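PDB 4IGV: kirola from Actinidia deliciosa, which is a kiwifruit allergen of the ripening-related (major latex protein-like) family, of unknown function but probably able to bind small hydrophobic ligands in a Bet v 1-like cavity. Local coordinates for residues S4-K9 / T117-K122; G53-F58 / T68-V73; S82-I87 / T98-V103. All coordinates share one frame; numbering follows the deposited sequence. Where two conformers were deposited one is given.

Contact 1 of 3, residues S4-K9 / T117-K122; sequences SGKMVK and TFHYEK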
loop_
_atom_site.group_PDB
_atom_site.type_symbol
_atom_site.label_atom_id
_atom_site.label_comp_id
_atom_site.label_asym_id
_atom_site.label_seq_id
_atom_site.Cartn_x
_atom_site.Cartn_y
_atom_site.Cartn_z
ATOM N N SER A 4 -6.976 17.407 -7.776
ATOM C CA SER A 4 -7.330 16.124 -7.164
ATOM C C SER A 4 -7.411 15.048 -8.222
ATOM O O SER A 4 -7.819 15.296 -9.357
ATOM C CB SER A 4 -8.651 16.194 -6.401
ATOM O OG SER A 4 -8.555 17.067 -5.282
ATOM N N GLY A 5 -7.053 13.836 -7.822
ATOM C CA GLY A 5 -6.984 12.715 -8.734
ATOM C C GLY A 5 -7.238 11.410 -8.018
ATOM O O GLY A 5 -7.190 11.323 -6.782
ATOM N N LYS A 6 -7.508 10.403 -8.830
ATOM C CA LYS A 6 -7.767 9.046 -8.409
ATOM C C LYS A 6 -7.114 8.117 -9.411
ATOM O O LYS A 6 -7.093 8.375 -10.628
ATOM C CB LYS A 6 -9.284 8.779 -8.369
ATOM C CG LYS A 6 -9.706 7.356 -7.980
ATOM C CD LYS A 6 -11.236 7.259 -8.050
ATOM C CE LYS A 6 -11.832 5.927 -7.550
ATOM N NZ LYS A 6 -13.345 6.072 -7.553
ATOM N N MET A 7 -6.611 7.007 -8.899
ATOM C CA MET A 7 -6.012 5.990 -9.747
ATOM C C MET A 7 -6.354 4.638 -9.129
ATOM O O MET A 7 -6.214 4.457 -7.941
ATOM C CB MET A 7 -4.501 6.203 -9.794
ATOM C CG MET A 7 -3.744 5.254 -10.698
ATOM S SD MET A 7 -1.965 5.570 -10.707
ATOM C CE MET A 7 -1.951 7.244 -11.408
ATOM N N VAL A 8 -6.787 3.699 -9.962
ATOM C CA VAL A 8 -7.257 2.401 -9.526
ATOM C C VAL A 8 -6.623 1.331 -10.422
ATOM O O VAL A 8 -6.636 1.409 -11.663
ATOM C CB VAL A 8 -8.787 2.275 -9.627
ATOM C CG1 VAL A 8 -9.238 0.839 -9.196
ATOM C CG2 VAL A 8 -9.527 3.390 -8.842
ATOM N N LYS A 9 -6.112 0.289 -9.799
ATOM C CA LYS A 9 -5.620 -0.883 -10.544
ATOM C C LYS A 9 -5.953 -2.156 -9.792
ATOM O O LYS A 9 -5.652 -2.268 -8.614
ATOM C CB LYS A 9 -4.102 -0.851 -10.766
ATOM C CG LYS A 9 -3.573 -1.947 -11.700
ATOM C CD LYS A 9 -3.808 -1.599 -13.165
ATOM C CE LYS A 9 -2.755 -2.171 -14.164
ATOM N NZ LYS A 9 -2.607 -3.648 -14.170
ATOM N N THR A 117 -6.251 1.526 -4.821
ATOM C CA THR A 117 -6.848 2.784 -5.143
ATOM C C THR A 117 -6.065 3.894 -4.486
ATOM O O THR A 117 -5.840 3.850 -3.270
ATOM C CB THR A 117 -8.341 2.834 -4.721
ATOM O OG1 THR A 117 -9.081 1.808 -5.321
ATOM C CG2 THR A 117 -8.984 4.197 -5.091
ATOM N N PHE A 118 -5.692 4.912 -5.247
ATOM C CA PHE A 118 -5.091 6.123 -4.722
ATOM C C PHE A 118 -6.073 7.263 -4.854
ATOM O O PHE A 118 -6.686 7.428 -5.895
ATOM C CB PHE A 118 -3.852 6.551 -5.494
ATOM C CG PHE A 118 -2.716 5.561 -5.549
ATOM C CD1 PHE A 118 -2.571 4.491 -4.696
ATOM C CD2 PHE A 118 -1.696 5.787 -6.480
ATOM C CE1 PHE A 118 -1.469 3.655 -4.793
ATOM C CE2 PHE A 118 -0.590 4.927 -6.581
ATOM C CZ PHE A 118 -0.480 3.912 -5.715
ATOM N N HIS A 119 -6.223 8.051 -3.792
ATOM C CA HIS A 119 -6.948 9.319 -3.871
ATOM C C HIS A 119 -5.958 10.364 -3.409
ATOM O O HIS A 119 -5.398 10.267 -2.311
ATOM C CB HIS A 119 -8.145 9.347 -2.929
ATOM C CG HIS A 119 -9.269 8.456 -3.333
ATOM N ND1 HIS A 119 -10.176 8.830 -4.308
ATOM C CD2 HIS A 119 -9.691 7.259 -2.867
ATOM C CE1 HIS A 119 -11.050 7.851 -4.490
ATOM N NE2 HIS A 119 -10.786 6.891 -3.627
ATOM N N TYR A 120 -5.733 11.387 -4.211
ATOM C CA TYR A 120 -4.681 12.339 -3.889
ATOM C C TYR A 120 -5.057 13.732 -4.344
ATOM O O TYR A 120 -5.952 13.944 -5.186
ATOM C CB TYR A 120 -3.347 11.933 -4.571
ATOM C CG TYR A 120 -3.422 11.693 -6.061
ATOM C CD1 TYR A 120 -3.256 12.751 -6.958
ATOM C CD2 TYR A 120 -3.731 10.450 -6.575
ATOM C CE1 TYR A 120 -3.379 12.552 -8.292
ATOM C CE2 TYR A 120 -3.845 10.248 -7.905
ATOM C CZ TYR A 120 -3.664 11.292 -8.754
ATOM O OH TYR A 120 -3.757 11.182 -10.141
ATOM N N GLU A 121 -4.357 14.697 -3.765
ATOM C CA GLU A 121 -4.443 16.081 -4.217
ATOM C C GLU A 121 -3.034 16.595 -4.404
ATOM O O GLU A 121 -2.241 16.555 -3.454
ATOM C CB GLU A 121 -5.224 16.957 -3.241
ATOM C CG GLU A 121 -5.303 18.406 -3.763
ATOM C CD GLU A 121 -6.011 19.400 -2.891
ATOM O OE1 GLU A 121 -6.769 19.012 -1.985
ATOM O OE2 GLU A 121 -5.778 20.600 -3.131
ATOM N N LYS A 122 -2.736 17.073 -5.625
ATOM C CA LYS A 122 -1.412 17.582 -5.971
ATOM C C LYS A 122 -1.184 18.945 -5.358
ATOM O O LYS A 122 -2.140 19.700 -5.205
ATOM C CB LYS A 122 -1.264 17.741 -7.470
ATOM C CG LYS A 122 -1.514 16.502 -8.306
ATOM C CD LYS A 122 -1.522 16.918 -9.772
ATOM C CE LYS A 122 -1.789 15.800 -10.700
ATOM N NZ LYS A 122 -1.715 16.358 -12.079
HETATM O O HOH W 1 -9.156 12.059 -5.036
#

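Contact 2 of 3, residues G53-F58 / T68-V73; sequences GSVIFF and TAKDIV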
loop_
_atom_site.group_PDB
_atom_site.type_symbol
_atom_site.label_atom_id
_atom_site.label_comp_id
_atom_site.label_asym_id
_atom_site.label_seq_id
_atom_site.Cartn_x
_atom_site.Cartn_y
_atom_site.Cartn_z
ATOM N N GLY A 53 -6.198 3.697 13.295
ATOM C CA GLY A 53 -5.411 4.631 14.021
ATOM C C GLY A 53 -4.004 4.282 14.295
ATOM O O GLY A 53 -3.223 5.122 14.795
ATOM N N SER A 54 -3.589 3.075 13.940
ATOM C CA SER A 54 -2.205 2.698 14.078
ATOM C C SER A 54 -1.355 3.557 13.143
ATOM O O SER A 54 -1.816 4.015 12.043
ATOM C CB SER A 54 -1.973 1.208 13.818
ATOM O OG SER A 54 -2.465 0.747 12.564
ATOM N N VAL A 55 -0.117 3.802 13.540
ATOM C CA VAL A 55 0.775 4.672 12.807
ATOM C C VAL A 55 2.009 3.871 12.433
ATOM O O VAL A 55 2.620 3.247 13.312
ATOM C CB VAL A 55 1.170 5.904 13.659
ATOM C CG1 VAL A 55 2.193 6.822 12.915
ATOM C CG2 VAL A 55 -0.063 6.697 14.146
ATOM N N ILE A 56 2.348 3.882 11.158
ATOM C CA ILE A 56 3.349 3.004 10.600
ATOM C C ILE A 56 4.352 3.836 9.793
ATOM O O ILE A 56 3.986 4.712 8.978
ATOM C CB ILE A 56 2.739 1.886 9.743
ATOM C CG1 ILE A 56 1.745 1.082 10.547
ATOM C CG2 ILE A 56 3.849 0.974 9.174
ATOM C CD1 ILE A 56 0.981 0.065 9.680
ATOM N N PHE A 57 5.639 3.526 9.990
ATOM C CA PHE A 57 6.725 4.183 9.237
ATOM C C PHE A 57 7.264 3.204 8.185
ATOM O O PHE A 57 7.514 2.062 8.502
ATOM C CB PHE A 57 7.832 4.582 10.208
ATOM C CG PHE A 57 9.004 5.302 9.572
ATOM C CD1 PHE A 57 8.886 6.647 9.210
ATOM C CD2 PHE A 57 10.206 4.664 9.413
ATOM C CE1 PHE A 57 9.971 7.308 8.666
ATOM C CE2 PHE A 57 11.300 5.352 8.868
ATOM C CZ PHE A 57 11.139 6.690 8.521
ATOM N N PHE A 58 7.444 3.694 6.941
ATOM C CA PHE A 58 7.947 2.889 5.850
ATOM C C PHE A 58 9.259 3.435 5.359
ATOM O O PHE A 58 9.414 4.652 5.155
ATOM C CB PHE A 58 6.963 2.895 4.694
ATOM C CG PHE A 58 5.642 2.261 4.993
ATOM C CD1 PHE A 58 5.429 0.943 4.826
ATOM C CD2 PHE A 58 4.580 3.021 5.483
ATOM C CE1 PHE A 58 4.203 0.346 5.096
ATOM C CE2 PHE A 58 3.380 2.430 5.745
ATOM C CZ PHE A 58 3.187 1.114 5.548
ATOM N N THR A 68 10.993 7.735 2.537
ATOM C CA THR A 68 10.274 7.340 3.740
ATOM C C THR A 68 8.848 7.886 3.710
ATOM O O THR A 68 8.568 8.860 3.012
ATOM C CB THR A 68 10.949 7.783 5.068
ATOM O OG1 THR A 68 10.925 9.223 5.203
ATOM C CG2 THR A 68 12.365 7.280 5.159
ATOM N N ALA A 69 7.973 7.268 4.476
ATOM C CA ALA A 69 6.593 7.747 4.652
ATOM C C ALA A 69 6.144 7.346 6.034
ATOM O O ALA A 69 6.495 6.270 6.537
ATOM C CB ALA A 69 5.683 7.134 3.651
ATOM N N LYS A 70 5.352 8.195 6.654
ATOM C CA LYS A 70 4.650 7.830 7.864
ATOM C C LYS A 70 3.178 7.882 7.528
ATOM O O LYS A 70 2.658 8.886 7.012
ATOM C CB LYS A 70 4.952 8.822 8.998
ATOM C CG LYS A 70 4.375 8.456 10.286
ATOM C CD LYS A 70 4.754 9.412 11.423
ATOM C CE LYS A 70 4.179 10.749 11.240
ATOM N NZ LYS A 70 4.435 11.550 12.491
ATOM N N ASP A 71 2.482 6.797 7.839
ATOM C CA ASP A 71 1.070 6.638 7.505
ATOM C C ASP A 71 0.241 6.342 8.728
ATOM O O ASP A 71 0.757 5.743 9.695
ATOM C CB ASP A 71 0.804 5.440 6.590
ATOM C CG ASP A 71 1.414 5.528 5.227
ATOM O OD1 ASP A 71 2.244 6.405 4.939
ATOM O OD2 ASP A 71 1.066 4.613 4.406
ATOM N N ILE A 72 -1.031 6.763 8.692
ATOM C CA ILE A 72 -2.045 6.328 9.644
ATOM C C ILE A 72 -2.991 5.363 8.950
ATOM O O ILE A 72 -3.318 5.520 7.779
ATOM C CB ILE A 72 -2.826 7.527 10.325
ATOM C CG1 ILE A 72 -3.852 7.032 11.352
ATOM C CG2 ILE A 72 -3.500 8.428 9.308
ATOM C CD1 ILE A 72 -4.305 8.128 12.341
ATOM N N VAL A 73 -3.414 4.333 9.671
ATOM C CA VAL A 73 -4.465 3.449 9.158
ATOM C C VAL A 73 -5.780 4.166 9.453
ATOM O O VAL A 73 -6.215 4.266 10.612
ATOM C CB VAL A 73 -4.426 2.100 9.789
ATOM C CG1 VAL A 73 -5.652 1.275 9.286
ATOM C CG2 VAL A 73 -3.125 1.352 9.423
#

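Contact 3 of 3, residues S82-I87 / T98-V103; sequences SVTFKI and TFIIIV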
loop_
_atom_site.group_PDB
_atom_site.type_symbol
_atom_site.label_atom_id
_atom_site.label_comp_id
_atom_site.label_asym_id
_atom_site.label_seq_id
_atom_site.Cartn_x
_atom_site.Cartn_y
_atom_site.Cartn_z
ATOM N N SER A 82 -10.654 -4.641 3.273
ATOM C CA SER A 82 -10.089 -3.368 2.884
ATOM C C SER A 82 -9.346 -2.697 4.018
ATOM O O SER A 82 -9.751 -2.797 5.188
ATOM C CB SER A 82 -11.221 -2.459 2.380
ATOM O OG SER A 82 -10.720 -1.246 1.871
ATOM N N VAL A 83 -8.279 -2.005 3.662
ATOM C CA VAL A 83 -7.519 -1.189 4.619
ATOM C C VAL A 83 -7.106 0.077 3.898
ATOM O O VAL A 83 -6.730 0.048 2.717
ATOM C CB VAL A 83 -6.385 -1.967 5.276
ATOM C CG1 VAL A 83 -5.457 -2.571 4.236
ATOM C CG2 VAL A 83 -5.611 -1.048 6.309
ATOM N N THR A 84 -7.291 1.210 4.574
ATOM C CA THR A 84 -6.991 2.522 4.042
ATOM C C THR A 84 -5.861 3.179 4.840
ATOM O O THR A 84 -5.950 3.334 6.059
ATOM C CB THR A 84 -8.202 3.452 4.078
ATOM O OG1 THR A 84 -9.277 2.850 3.339
ATOM C CG2 THR A 84 -7.894 4.828 3.510
ATOM N N PHE A 85 -4.808 3.547 4.112
ATOM C CA PHE A 85 -3.619 4.206 4.656
ATOM C C PHE A 85 -3.596 5.666 4.221
ATOM O O PHE A 85 -3.792 5.988 3.043
ATOM C CB PHE A 85 -2.388 3.552 4.096
ATOM C CG PHE A 85 -2.237 2.095 4.441
ATOM C CD1 PHE A 85 -1.635 1.694 5.620
ATOM C CD2 PHE A 85 -2.697 1.137 3.584
ATOM C CE1 PHE A 85 -1.517 0.303 5.933
ATOM C CE2 PHE A 85 -2.580 -0.245 3.874
ATOM C CZ PHE A 85 -1.995 -0.647 5.052
ATOM N N LYS A 86 -3.476 6.578 5.181
ATOM C CA LYS A 86 -3.309 8.005 4.904
ATOM C C LYS A 86 -1.833 8.365 5.093
ATOM O O LYS A 86 -1.322 8.176 6.177
ATOM C CB LYS A 86 -4.187 8.875 5.816
ATOM C CG LYS A 86 -3.905 10.357 5.684
ATOM C CD LYS A 86 -4.805 11.144 6.642
ATOM C CE LYS A 86 -4.419 12.567 6.690
ATOM N NZ LYS A 86 -5.291 13.172 7.738
ATOM N N ILE A 87 -1.190 8.921 4.087
ATOM C CA ILE A 87 0.193 9.358 4.205
ATOM C C ILE A 87 0.224 10.702 4.878
ATOM O O ILE A 87 -0.457 11.633 4.436
ATOM C CB ILE A 87 0.928 9.406 2.829
ATOM C CG1 ILE A 87 0.792 8.066 2.098
ATOM C CG2 ILE A 87 2.418 9.863 3.059
ATOM C CD1 ILE A 87 1.331 8.042 0.658
ATOM N N THR A 98 -2.365 15.829 -0.041
ATOM C CA THR A 98 -2.964 14.676 0.579
ATOM C C THR A 98 -2.813 13.447 -0.298
ATOM O O THR A 98 -2.757 13.545 -1.512
ATOM C CB THR A 98 -4.466 14.855 0.867
ATOM O OG1 THR A 98 -5.212 14.951 -0.334
ATOM C CG2 THR A 98 -4.744 16.119 1.669
ATOM N N PHE A 99 -2.729 12.281 0.346
ATOM C CA PHE A 99 -2.548 11.023 -0.350
ATOM C C PHE A 99 -3.075 9.887 0.505
ATOM O O PHE A 99 -2.634 9.707 1.629
ATOM C CB PHE A 99 -1.072 10.801 -0.692
ATOM C CG PHE A 99 -0.841 9.993 -1.958
ATOM C CD1 PHE A 99 -0.316 10.559 -3.050
ATOM C CD2 PHE A 99 -1.206 8.641 -2.044
ATOM C CE1 PHE A 99 -0.120 9.836 -4.209
ATOM C CE2 PHE A 99 -1.011 7.951 -3.210
ATOM C CZ PHE A 99 -0.471 8.543 -4.254
ATOM N N ILE A 100 -4.025 9.145 -0.056
ATOM C CA ILE A 100 -4.643 7.996 0.590
ATOM C C ILE A 100 -4.486 6.791 -0.334
ATOM O O ILE A 100 -4.611 6.902 -1.542
ATOM C CB ILE A 100 -6.158 8.221 0.790
ATOM C CG1 ILE A 100 -6.404 9.502 1.614
ATOM C CG2 ILE A 100 -6.744 7.041 1.434
ATOM C CD1 ILE A 100 -5.770 9.518 2.755
ATOM N N ILE A 101 -4.147 5.648 0.248
ATOM C CA ILE A 101 -4.010 4.404 -0.485
ATOM C C ILE A 101 -4.943 3.385 0.142
ATOM O O ILE A 101 -4.900 3.127 1.325
ATOM C CB ILE A 101 -2.575 3.850 -0.406
ATOM C CG1 ILE A 101 -1.617 4.845 -1.085
ATOM C CG2 ILE A 101 -2.462 2.441 -1.088
ATOM C CD1 ILE A 101 -0.132 4.429 -0.997
ATOM N N ILE A 102 -5.821 2.835 -0.667
ATOM C CA ILE A 102 -6.763 1.789 -0.243
ATOM C C ILE A 102 -6.367 0.497 -0.888
ATOM O O ILE A 102 -6.164 0.436 -2.120
ATOM C CB ILE A 102 -8.207 2.126 -0.642
ATOM C CG1 ILE A 102 -8.610 3.521 -0.227
ATOM C CG2 ILE A 102 -9.153 1.095 -0.044
ATOM C CD1 ILE A 102 -9.975 3.935 -0.858
ATOM N N VAL A 103 -6.209 -0.535 -0.080
ATOM C CA VAL A 103 -5.937 -1.903 -0.560
ATOM C C VAL A 103 -7.188 -2.718 -0.236
ATOM O O VAL A 103 -7.638 -2.746 0.884
ATOM C CB VAL A 103 -4.730 -2.573 0.158
ATOM C CG1 VAL A 103 -4.358 -3.866 -0.602
ATOM C CG2 VAL A 103 -3.540 -1.651 0.262
HETATM O O HOH W 2 -2.670 12.677 3.276
#

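Contact 1 of 3, residues S4-K9 / T117-K122
G5 and Y120 meet as an antiparallel hydrogen-bonded pair, each using its own amide and carbonyl: G5 N donates to Y120 O at 2.9 Å, and Y120 N returns the bond to G5 O. The N-to-C directions of the strands differ by 156°. The second pair, M7 with F118, repeats the pattern; its straighter bond, F118 N to M7 O at 2.8 Å, has an N-H...O angle of 170°. G5 O is gripped twice, because a water also donates to it at 2.7 Å; that water lies in the plane of the H119 ring, at its edge, and bonds weakly to ND1. Y120 CG sits between its own backbone N and carbonyl carbon (chi1 53°), which folds the phenol across to G5. G5 CA then stands 3.9 Å from the Y120 ring centroid, over the face, in a CH-pi contact, while the phenol OH is satisfied by E129. On the face bearing K6, H119 and T117, the extended K6 chain runs beside the imidazole, with K6 CD 3.6 Å from H119 CE1. On the other face, in one of the two conformers of M7, its SD lies 4.2 Å from F118 CD2, an oblique Met-aromatic contact. Such a pairing of first and last strands, 4-12 with 112-122, is typical of the antiparallel sheet of the Bet v 1 fold.

Contact 2 of 3, residues G53-F58 / T68-V73
F58 overlaps the carboxylate of D71, its CE2 coming within 3.5 Å of D71 OD2, obliquely to the ring. The two side chains cross at about a right angle, with ring and carboxylate planes 52° apart. The phenyl group reaches D71 because its CG is turned anti to the carbonyl carbon (chi1 -64°); D71 OD2 is also hydrogen-bonded to an unidentified ligand, probably from the crystallisation liquor. On the face carrying F57, V55 and K70, F57 CZ lies 3.6 Å from T68 CB, the two side chains crossing at a slant, and V55 CG1 packs on K70 CG at 3.8 Å. Backbone bonds fix this register. I56 and D71 exchange two, D71 N to I56 O being 2.8 Å long with an N-H...O angle of 170°, and F58 and A69 form the next such pair. Ahead of V55, where strand 55-62 begins, the ladder extends into the loop: V73 N donates to S54 O, and G53 N reaches V73 O at 2.7 Å. S54 OG is 3.3 Å from V73 CG2, while its hydrogen bond goes to T51 O. The pair forms the hairpin of strands 55-62 and 65-77, flanked by strand 39-46, whose V42 touches I56 and F58, and by strand 82-88, whose F85 and I87 pack on D71; L28 also touches I56 and F58.

Contact 3 of 3, residues S82-I87 / T98-V103
The hairpin of strands 82-88 and 96-107 supplies this contact, two antiparallel segments whose N-to-C directions differ by 162°. V83 with V103 and F85 with I101 are hydrogen-bonded pairs; F85 N to I101 O, at 2.8 Å, is almost straight, with an N-H...O angle of 177°. I87 N donates to F99 O at 3.0 Å, but the return bond is replaced by a water accepting from F99 N and donating to I87 O at 2.7 Å. On the face of T84, K86, I100 and I102, T84 CG2 presses on I100 CG2 at 3.2 Å, unusually close for two methyl carbons. I100 turns its CD1 toward K86, 3.5 Å from K86 CB, since chi2 is -54°, and the two side chains cross obliquely. The other face is apolar: I87 CD1 packs on F99 CD2 at 3.8 Å and also touches I101 CD1, while in one conformer of V103 its CG2 lies at the edge of the F85 ring, 4.0 Å from F85 CE2. F99 meets Y96 and F118 edge-to-face. A twisted sheet with one face lined by aromatic and branched aliphatic residues is typical of the Bet v 1 fold, where that face borders the internal cavity.

Overall arrangement
All three contacts lie in one seven-stranded antiparallel sheet with strands 4-12 and 39-46 outermost. Contact 3 lies between the others, its centre about 10 Å from each; the centres of contacts 1 and 2 are about 18 Å apart and their nearest atoms about 10 Å, without touching. Backbone bonds join neighbours: T117 O to I102 N (2.8 Å) for contacts 1 and 3, I72 O to K86 N (2.8 Å) for contacts 2 and 3. Along the chain, contact 2 closes before contact 3 opens, both nested within contact 1. A long-range strand pairing thus encloses two hairpins, which together span much of the curved sheet that, as in the Bet v 1 fold, probably walls the internal cavity.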